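Local coordinates for protein SusD homolog (Bacteroides thetaiotaomicron, PDB 3EHM) that probably binds mucin O-glycans at the cell surface, as a SusD-like outer-membrane lipoprotein that takes part in their utilization by this gut symbiont, at residues V212-F217 with A449-T454; F292-Y297 with A303-F308; P493-Y496 with N501-E504. One frame throughout, in Å; residues are numbered along the deposited sequence.

Interaction 1 of 3, residues V212-F217 with A449-T454; sequences VVRVHF and AVEAWT. Unlike the reference sequence in segment 212-217: V212 (reference Ala).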
loop_
_atom_site.group_PDB
_atom_site.type_symbol
_atom_site.label_atom_id
_atom_site.label_comp_id
_atom_site.label_asym_id
_atom_site.label_seq_id
_atom_site.Cartn_x
_atom_site.Cartn_y
_atom_site.Cartn_z
ATOM N N VAL A 212 1.648 -12.044 -9.033
ATOM C CA VAL A 212 2.626 -13.027 -9.497
ATOM C C VAL A 212 4.029 -12.667 -9.029
ATOM O O VAL A 212 4.807 -13.542 -8.645
ATOM C CB VAL A 212 2.626 -13.161 -11.033
ATOM C CG1 VAL A 212 1.278 -13.670 -11.504
ATOM C CG2 VAL A 212 2.947 -11.837 -11.679
ATOM N N VAL A 213 4.358 -11.380 -9.062
ATOM C CA VAL A 213 5.667 -10.946 -8.607
ATOM C C VAL A 213 5.743 -11.159 -7.094
ATOM O O VAL A 213 6.791 -11.520 -6.564
ATOM C CB VAL A 213 5.918 -9.455 -8.948
ATOM C CG1 VAL A 213 7.178 -8.958 -8.253
ATOM C CG2 VAL A 213 6.059 -9.296 -10.454
ATOM N N ARG A 214 4.622 -10.963 -6.404
ATOM C CA ARG A 214 4.588 -11.145 -4.956
ATOM C C ARG A 214 4.928 -12.579 -4.542
ATOM O O ARG A 214 5.508 -12.795 -3.484
ATOM C CB ARG A 214 3.202 -10.802 -4.395
ATOM C CG ARG A 214 3.148 -10.796 -2.866
ATOM C CD ARG A 214 3.179 -9.373 -2.324
ATOM N NE ARG A 214 1.863 -8.743 -2.419
ATOM C CZ ARG A 214 1.643 -7.513 -2.874
ATOM N NH1 ARG A 214 2.652 -6.756 -3.290
ATOM N NH2 ARG A 214 0.409 -7.033 -2.898
ATOM N N VAL A 215 4.575 -13.555 -5.375
ATOM C CA VAL A 215 4.827 -14.953 -5.035
ATOM C C VAL A 215 6.045 -15.615 -5.678
ATOM O O VAL A 215 6.412 -16.720 -5.284
ATOM C CB VAL A 215 3.609 -15.844 -5.381
ATOM C CG1 VAL A 215 2.337 -15.265 -4.775
ATOM C CG2 VAL A 215 3.476 -15.975 -6.892
ATOM N N HIS A 216 6.686 -14.957 -6.637
ATOM C CA HIS A 216 7.818 -15.592 -7.317
ATOM C C HIS A 216 8.943 -16.122 -6.428
ATOM O O HIS A 216 9.540 -17.151 -6.747
ATOM C CB HIS A 216 8.358 -14.676 -8.435
ATOM C CG HIS A 216 9.435 -13.726 -8.006
ATOM N ND1 HIS A 216 10.767 -14.080 -7.971
ATOM C CD2 HIS A 216 9.384 -12.419 -7.658
ATOM C CE1 HIS A 216 11.489 -13.031 -7.623
ATOM N NE2 HIS A 216 10.676 -12.009 -7.428
ATOM N N PHE A 217 9.227 -15.459 -5.309
ATOM C CA PHE A 217 10.285 -15.936 -4.423
ATOM C C PHE A 217 9.882 -17.204 -3.666
ATOM O O PHE A 217 10.691 -18.117 -3.491
ATOM C CB PHE A 217 10.690 -14.852 -3.414
ATOM C CG PHE A 217 11.718 -13.884 -3.940
ATOM C CD1 PHE A 217 11.475 -12.514 -3.924
ATOM C CD2 PHE A 217 12.928 -14.345 -4.458
ATOM C CE1 PHE A 217 12.421 -11.611 -4.420
ATOM C CE2 PHE A 217 13.881 -13.452 -4.956
ATOM C CZ PHE A 217 13.625 -12.083 -4.937
ATOM N N ALA A 449 0.471 3.378 1.118
ATOM C CA ALA A 449 1.199 2.778 2.235
ATOM C C ALA A 449 1.115 1.263 2.407
ATOM O O ALA A 449 2.129 0.614 2.668
ATOM C CB ALA A 449 0.775 3.458 3.536
ATOM N N VAL A 450 -0.079 0.691 2.285
ATOM C CA VAL A 450 -0.214 -0.752 2.466
ATOM C C VAL A 450 0.646 -1.539 1.482
ATOM O O VAL A 450 1.343 -2.475 1.878
ATOM C CB VAL A 450 -1.686 -1.213 2.334
ATOM C CG1 VAL A 450 -1.775 -2.732 2.487
ATOM C CG2 VAL A 450 -2.534 -0.541 3.407
ATOM N N GLU A 451 0.604 -1.162 0.206
ATOM C CA GLU A 451 1.393 -1.861 -0.807
ATOM C C GLU A 451 2.890 -1.726 -0.508
ATOM O O GLU A 451 3.641 -2.685 -0.632
ATOM C CB GLU A 451 1.076 -1.304 -2.199
ATOM C CG GLU A 451 1.772 -2.004 -3.362
ATOM C CD GLU A 451 1.464 -3.493 -3.452
ATOM O OE1 GLU A 451 0.371 -3.918 -3.012
ATOM O OE2 GLU A 451 2.315 -4.236 -3.987
ATOM N N ALA A 452 3.316 -0.532 -0.105
ATOM C CA ALA A 452 4.721 -0.301 0.209
ATOM C C ALA A 452 5.143 -1.128 1.422
ATOM O O ALA A 452 6.252 -1.659 1.470
ATOM C CB ALA A 452 4.953 1.176 0.474
ATOM N N TRP A 453 4.251 -1.224 2.403
ATOM C CA TRP A 453 4.519 -1.989 3.612
ATOM C C TRP A 453 4.606 -3.478 3.273
ATOM O O TRP A 453 5.451 -4.197 3.802
ATOM C CB TRP A 453 3.414 -1.730 4.639
ATOM C CG TRP A 453 3.562 -2.499 5.905
ATOM C CD1 TRP A 453 4.727 -2.812 6.548
ATOM C CD2 TRP A 453 2.505 -3.006 6.722
ATOM N NE1 TRP A 453 4.459 -3.482 7.718
ATOM C CE2 TRP A 453 3.101 -3.614 7.850
ATOM C CE3 TRP A 453 1.107 -3.003 6.614
ATOM C CZ2 TRP A 453 2.350 -4.215 8.863
ATOM C CZ3 TRP A 453 0.358 -3.602 7.626
ATOM C CH2 TRP A 453 0.985 -4.199 8.735
ATOM N N THR A 454 3.733 -3.933 2.382
ATOM C CA THR A 454 3.736 -5.328 1.951
ATOM C C THR A 454 5.031 -5.637 1.198
ATOM O O THR A 454 5.677 -6.660 1.442
ATOM C CB THR A 454 2.535 -5.624 1.025
ATOM O OG1 THR A 454 1.318 -5.443 1.757
ATOM C CG2 THR A 454 2.594 -7.048 0.496
#
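R214 and E451 reach for each other from opposite directions and meet end-on, one guanidinium nitrogen to each carboxylate oxygen. The shorter half of this bidentate salt bridge runs from R214 NH1 to E451 OE2 at 2.6 Å and is nearly straight, with an N-H...O angle of 171°. It lies in the guanidinium plane but meets OE2 on its syn side, tilted out of the carboxylate plane. The second half, R214 NH2 to E451 OE1, is longer at 3.1 Å and more bent; it uses the syn lone pair of OE1. The two flat groups are twisted by 34°, in keeping with that tilt. E451 leaves its helix with CG anti to the backbone N (chi1 -176°), and a bend at chi2 brings the carboxylate round to the arginine. T454, one turn further on, crosses R214 at about a right angle and lays its methyl over one guanidinium face, CG2 standing 3.5 Å from R214 NE. All three residues are buried, and the hydroxyl of Y164 bonds to R214 NE. Three carboxylates, of E451, D138 and E455, share this one guanidinium, and its positive charge would be expected to steady theirs in the buried setting. The arrangement is a buried, networked salt bridge between helices 197-215 and 449-459, within the largely helical, tetratricopeptide-repeat-related fold of SusD-like proteins.

Interaction 2 of 3, residues F292-Y297 with A303-F308; sequences FTEGTY and AQTGYF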
loop_
_atom_site.group_PDB
_atom_site.type_symbol
_atom_site.label_atom_id
_atom_site.label_comp_id
_atom_site.label_asym_id
_atom_site.label_seq_id
_atom_site.Cartn_x
_atom_site.Cartn_y
_atom_site.Cartn_z
ATOM N N PHE A 292 5.412 16.898 -0.425
ATOM C CA PHE A 292 5.283 17.577 0.856
ATOM C C PHE A 292 5.519 19.079 0.886
ATOM O O PHE A 292 6.168 19.648 0.009
ATOM C CB PHE A 292 6.226 16.927 1.872
ATOM C CG PHE A 292 6.133 15.428 1.923
ATOM C CD1 PHE A 292 7.000 14.639 1.171
ATOM C CD2 PHE A 292 5.184 14.803 2.729
ATOM C CE1 PHE A 292 6.926 13.250 1.224
ATOM C CE2 PHE A 292 5.102 13.415 2.786
ATOM C CZ PHE A 292 5.976 12.637 2.032
ATOM N N THR A 293 4.990 19.703 1.933
ATOM C CA THR A 293 5.134 21.136 2.153
ATOM C C THR A 293 6.384 21.357 2.999
ATOM O O THR A 293 6.912 20.417 3.598
ATOM C CB THR A 293 3.947 21.691 2.956
ATOM O OG1 THR A 293 3.967 21.126 4.277
ATOM C CG2 THR A 293 2.630 21.336 2.280
ATOM N N GLU A 294 6.874 22.590 3.040
ATOM C CA GLU A 294 8.022 22.882 3.880
ATOM C C GLU A 294 7.414 23.172 5.240
ATOM O O GLU A 294 6.345 23.772 5.327
ATOM C CB GLU A 294 8.779 24.117 3.391
ATOM C CG GLU A 294 9.486 23.938 2.062
ATOM C CD GLU A 294 10.355 25.129 1.712
ATOM O OE1 GLU A 294 11.462 25.254 2.284
ATOM O OE2 GLU A 294 9.925 25.950 0.875
ATOM N N GLY A 295 8.075 22.728 6.300
ATOM C CA GLY A 295 7.555 22.984 7.627
ATOM C C GLY A 295 8.231 24.214 8.195
ATOM O O GLY A 295 9.050 24.843 7.524
ATOM N N THR A 296 7.879 24.569 9.424
ATOM C CA THR A 296 8.479 25.717 10.093
ATOM C C THR A 296 8.815 25.306 11.514
ATOM O O THR A 296 8.111 24.496 12.125
ATOM C CB THR A 296 7.534 26.937 10.121
ATOM O OG1 THR A 296 6.296 26.573 10.739
ATOM C CG2 THR A 296 7.268 27.440 8.709
ATOM N N TYR A 297 9.905 25.859 12.029
ATOM C CA TYR A 297 10.377 25.554 13.371
ATOM C C TYR A 297 10.658 26.887 14.057
ATOM O O TYR A 297 11.555 27.624 13.650
ATOM C CB TYR A 297 11.655 24.721 13.267
ATOM C CG TYR A 297 12.246 24.282 14.580
ATOM C CD1 TYR A 297 11.602 23.340 15.379
ATOM C CD2 TYR A 297 13.473 24.781 15.008
ATOM C CE1 TYR A 297 12.166 22.899 16.568
ATOM C CE2 TYR A 297 14.048 24.351 16.197
ATOM C CZ TYR A 297 13.392 23.410 16.971
ATOM O OH TYR A 297 13.960 22.980 18.143
ATOM N N ALA A 303 11.845 31.687 13.295
ATOM C CA ALA A 303 11.377 30.604 12.439
ATOM C C ALA A 303 12.364 30.121 11.389
ATOM O O ALA A 303 12.948 30.910 10.641
ATOM C CB ALA A 303 10.076 31.014 11.759
ATOM N N GLN A 304 12.546 28.807 11.347
ATOM C CA GLN A 304 13.410 28.167 10.367
ATOM C C GLN A 304 12.452 27.430 9.436
ATOM O O GLN A 304 11.489 26.817 9.897
ATOM C CB GLN A 304 14.349 27.166 11.041
ATOM C CG GLN A 304 15.481 27.789 11.837
ATOM C CD GLN A 304 16.266 26.754 12.627
ATOM O OE1 GLN A 304 16.605 25.688 12.111
ATOM N NE2 GLN A 304 16.565 27.068 13.883
ATOM N N THR A 305 12.702 27.506 8.134
ATOM C CA THR A 305 11.850 26.852 7.153
ATOM C C THR A 305 12.629 25.754 6.443
ATOM O O THR A 305 13.832 25.881 6.231
ATOM C CB THR A 305 11.328 27.871 6.106
ATOM O OG1 THR A 305 10.482 28.827 6.756
ATOM C CG2 THR A 305 10.529 27.170 5.013
ATOM N N GLY A 306 11.936 24.677 6.084
ATOM C CA GLY A 306 12.587 23.574 5.397
ATOM C C GLY A 306 11.789 22.292 5.505
ATOM O O GLY A 306 10.704 22.271 6.086
ATOM N N TYR A 307 12.319 21.217 4.936
ATOM C CA TYR A 307 11.647 19.924 4.984
ATOM C C TYR A 307 12.032 19.199 6.269
ATOM O O TYR A 307 13.121 18.637 6.371
ATOM C CB TYR A 307 12.034 19.111 3.747
ATOM C CG TYR A 307 11.481 19.717 2.479
ATOM C CD1 TYR A 307 10.131 19.581 2.157
ATOM C CD2 TYR A 307 12.289 20.484 1.635
ATOM C CE1 TYR A 307 9.594 20.191 1.034
ATOM C CE2 TYR A 307 11.761 21.102 0.505
ATOM C CZ TYR A 307 10.411 20.951 0.213
ATOM O OH TYR A 307 9.869 21.563 -0.890
ATOM N N PHE A 308 11.127 19.231 7.246
ATOM C CA PHE A 308 11.343 18.615 8.555
ATOM C C PHE A 308 10.467 17.379 8.747
ATOM O O PHE A 308 9.244 17.484 8.846
ATOM C CB PHE A 308 11.016 19.620 9.665
ATOM C CG PHE A 308 11.676 20.963 9.494
ATOM C CD1 PHE A 308 10.978 22.130 9.786
ATOM C CD2 PHE A 308 12.992 21.065 9.051
ATOM C CE1 PHE A 308 11.579 23.384 9.643
ATOM C CE2 PHE A 308 13.605 22.315 8.905
ATOM C CZ PHE A 308 12.895 23.474 9.200
HETATM O O HOH W 1 7.103 22.075 -0.922
HETATM O O HOH W 2 13.990 28.321 15.061
#
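A two-stranded antiparallel beta hairpin, strands 295-297 and 304-306, makes this surface contact, and its backbone ladder supplies all four direct hydrogen bonds between the two segments. G295 pairs with G306 and Y297 with Q304 as hydrogen-bonded pairs; T296 and T305 between them form the non-hydrogen-bonded pair. At one end G295 N donates to G306 O at 2.7 Å, while the return bond from G306 N to G295 O is longer at 3.2 Å. At the other, Y297 N to Q304 O and Q304 N to Y297 O both measure 2.8 Å. The threonines T296 and T305 lie side by side on one face of the ribbon. On the other face Y297 CG stands anti to the backbone N (chi1 -178°), which runs the ring alongside the Q304 side chain; the amide brings NE2 to the ring edge, its plane turned 76° from the ring. A water donates to Y297 O and accepts a weak bond from Q304 NE2.

F308 swings back over the glycines on the Y297 face: its ring takes G306 O above its centre, and CE1 lies 3.9 Å from Y297 CB. K403 adds cation-pi contacts to both F308 and Y297, tying the hairpin to a neighbouring loop, and T296 is bonded through its backbone to F327.

Beyond the strands, E294 crosses Y307 and sets CG over one ring face, a CH-pi contact 4.0 Å from the centroid. F292 O lies at the edge of the same ring, near its plane. Another water completes this end, donating to F292 O at 2.8 Å and also hydrogen-bonded to Y307 OH.

Interaction 3 of 3, residues P493-Y496 with N501-E504; sequences PTAY and NMAE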
loop_
_atom_site.group_PDB
_atom_site.type_symbol
_atom_site.label_atom_id
_atom_site.label_comp_id
_atom_site.label_asym_id
_atom_site.label_seq_id
_atom_site.Cartn_x
_atom_site.Cartn_y
_atom_site.Cartn_z
ATOM N N PRO A 493 -8.342 -10.819 19.529
ATOM C CA PRO A 493 -8.541 -12.044 20.307
ATOM C C PRO A 493 -10.009 -12.418 20.526
ATOM O O PRO A 493 -10.389 -13.578 20.366
ATOM C CB PRO A 493 -7.815 -11.735 21.616
ATOM C CG PRO A 493 -6.665 -10.902 21.151
ATOM C CD PRO A 493 -7.329 -9.955 20.163
ATOM N N THR A 494 -10.838 -11.438 20.877
ATOM C CA THR A 494 -12.248 -11.711 21.124
ATOM C C THR A 494 -12.998 -12.197 19.894
ATOM O O THR A 494 -14.056 -12.803 20.022
ATOM C CB THR A 494 -12.989 -10.478 21.679
ATOM O OG1 THR A 494 -13.043 -9.457 20.676
ATOM C CG2 THR A 494 -12.286 -9.946 22.920
ATOM N N ALA A 495 -12.458 -11.941 18.704
ATOM C CA ALA A 495 -13.119 -12.381 17.476
ATOM C C ALA A 495 -13.222 -13.905 17.444
ATOM O O ALA A 495 -14.165 -14.462 16.881
ATOM C CB ALA A 495 -12.356 -11.880 16.251
ATOM N N TYR A 496 -12.244 -14.576 18.049
ATOM C CA TYR A 496 -12.232 -16.035 18.103
ATOM C C TYR A 496 -13.471 -16.588 18.806
ATOM O O TYR A 496 -13.911 -17.703 18.523
ATOM C CB TYR A 496 -10.997 -16.533 18.849
ATOM C CG TYR A 496 -9.717 -16.489 18.058
ATOM C CD1 TYR A 496 -9.133 -15.280 17.693
ATOM C CD2 TYR A 496 -9.069 -17.669 17.703
ATOM C CE1 TYR A 496 -7.926 -15.250 16.997
ATOM C CE2 TYR A 496 -7.871 -17.651 17.013
ATOM C CZ TYR A 496 -7.301 -16.443 16.665
ATOM O OH TYR A 496 -6.094 -16.448 16.011
ATOM N N ASN A 501 -14.212 -21.191 13.678
ATOM C CA ASN A 501 -13.291 -21.597 12.620
ATOM C C ASN A 501 -11.982 -20.822 12.695
ATOM O O ASN A 501 -11.007 -21.164 12.022
ATOM C CB ASN A 501 -13.923 -21.409 11.238
ATOM C CG ASN A 501 -14.753 -22.605 10.812
ATOM O OD1 ASN A 501 -14.296 -23.745 10.888
ATOM N ND2 ASN A 501 -15.973 -22.353 10.355
HETATM N N MSE A 502 -11.957 -19.781 13.520
HETATM C CA MSE A 502 -10.755 -18.972 13.669
HETATM C C MSE A 502 -9.693 -19.658 14.515
HETATM O O MSE A 502 -8.524 -19.283 14.475
HETATM C CB MSE A 502 -11.105 -17.610 14.273
HETATM C CG MSE A 502 -11.907 -16.729 13.324
HETATM SE SE MSE A 502 -12.145 -14.928 13.967
HETATM C CE MSE A 502 -10.493 -14.177 13.287
ATOM N N ALA A 503 -10.098 -20.671 15.275
ATOM C CA ALA A 503 -9.164 -21.398 16.130
ATOM C C ALA A 503 -8.025 -21.992 15.307
ATOM O O ALA A 503 -6.961 -22.310 15.829
ATOM C CB ALA A 503 -9.904 -22.507 16.876
ATOM N N GLU A 504 -8.264 -22.133 14.010
ATOM C CA GLU A 504 -7.292 -22.699 13.085
ATOM C C GLU A 504 -6.250 -21.693 12.574
ATOM O O GLU A 504 -5.241 -22.085 11.985
ATOM C CB GLU A 504 -8.061 -23.322 11.914
ATOM C CG GLU A 504 -7.299 -23.463 10.620
ATOM C CD GLU A 504 -8.124 -24.134 9.539
ATOM O OE1 GLU A 504 -9.273 -23.692 9.290
ATOM O OE2 GLU A 504 -7.615 -25.104 8.935
#
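The chain turns back on itself between P493-Y496 and N501-E504, so that the alpha carbons of Y496 and M502 come within 5.5 Å, yet no hydrogen bond spans the two segments. The contact is made mainly by M502, present here as selenomethionine, reaching across to A495 and Y496. Its CB sits over one face of the Y496 ring, toward the rim, in a CH-pi contact 4.2 Å from the centroid and 18° off the ring normal. The two side chains cross at about a right angle. With CG anti to its carbonyl carbon (chi1 -69°) and the chain extended at chi2, M502 carries its selenium past the tyrosine to A495; the bend at chi3 then turns the terminal CE toward the alanine methyl. M502 SE lies 3.8 Å from A495 CB and 3.6 Å from A495 O.

This is a Met-aromatic contact: SE also stands above the face of the Y496 ring, but at a distance, 5.2 Å from the centroid. It joins the short helix 495-498 to the loop 501-504, whose backbone coils helically but makes no regular helix ladder before helix 505-509 begins. N501 and E504 bond to A154 and K156, which places this loop beside another part of the chain.

The ring also passes close to the M502 backbone, with Y496 CE2 3.1 Å from M502 O. I505 and P506 at the start of the next helix touch the tyrosine side chain as well. M502 is buried and packs against F157 and F491.

Along the chain, the hairpin of interaction 2 falls between the two halves of interaction 1, whose segments are 232 positions apart at their closest ends; interaction 3 follows both. The centre of interaction 1 lies about 9 Å from the centre of the chain, between helices 197-215 and 449-459, whereas the centres of interactions 2 and 3 sit about 27 and 26 Å from it. The centres of 1 and 2 are about 33 Å apart, those of 1 and 3 about 26 Å, and those of 2 and 3 about 47 Å, with no touching atoms. All belong to the SusD-like part of the sequence: a long-range ionic link in the helical interior, and two local chain reversals, a beta hairpin and a turn after a short helix, toward its periphery.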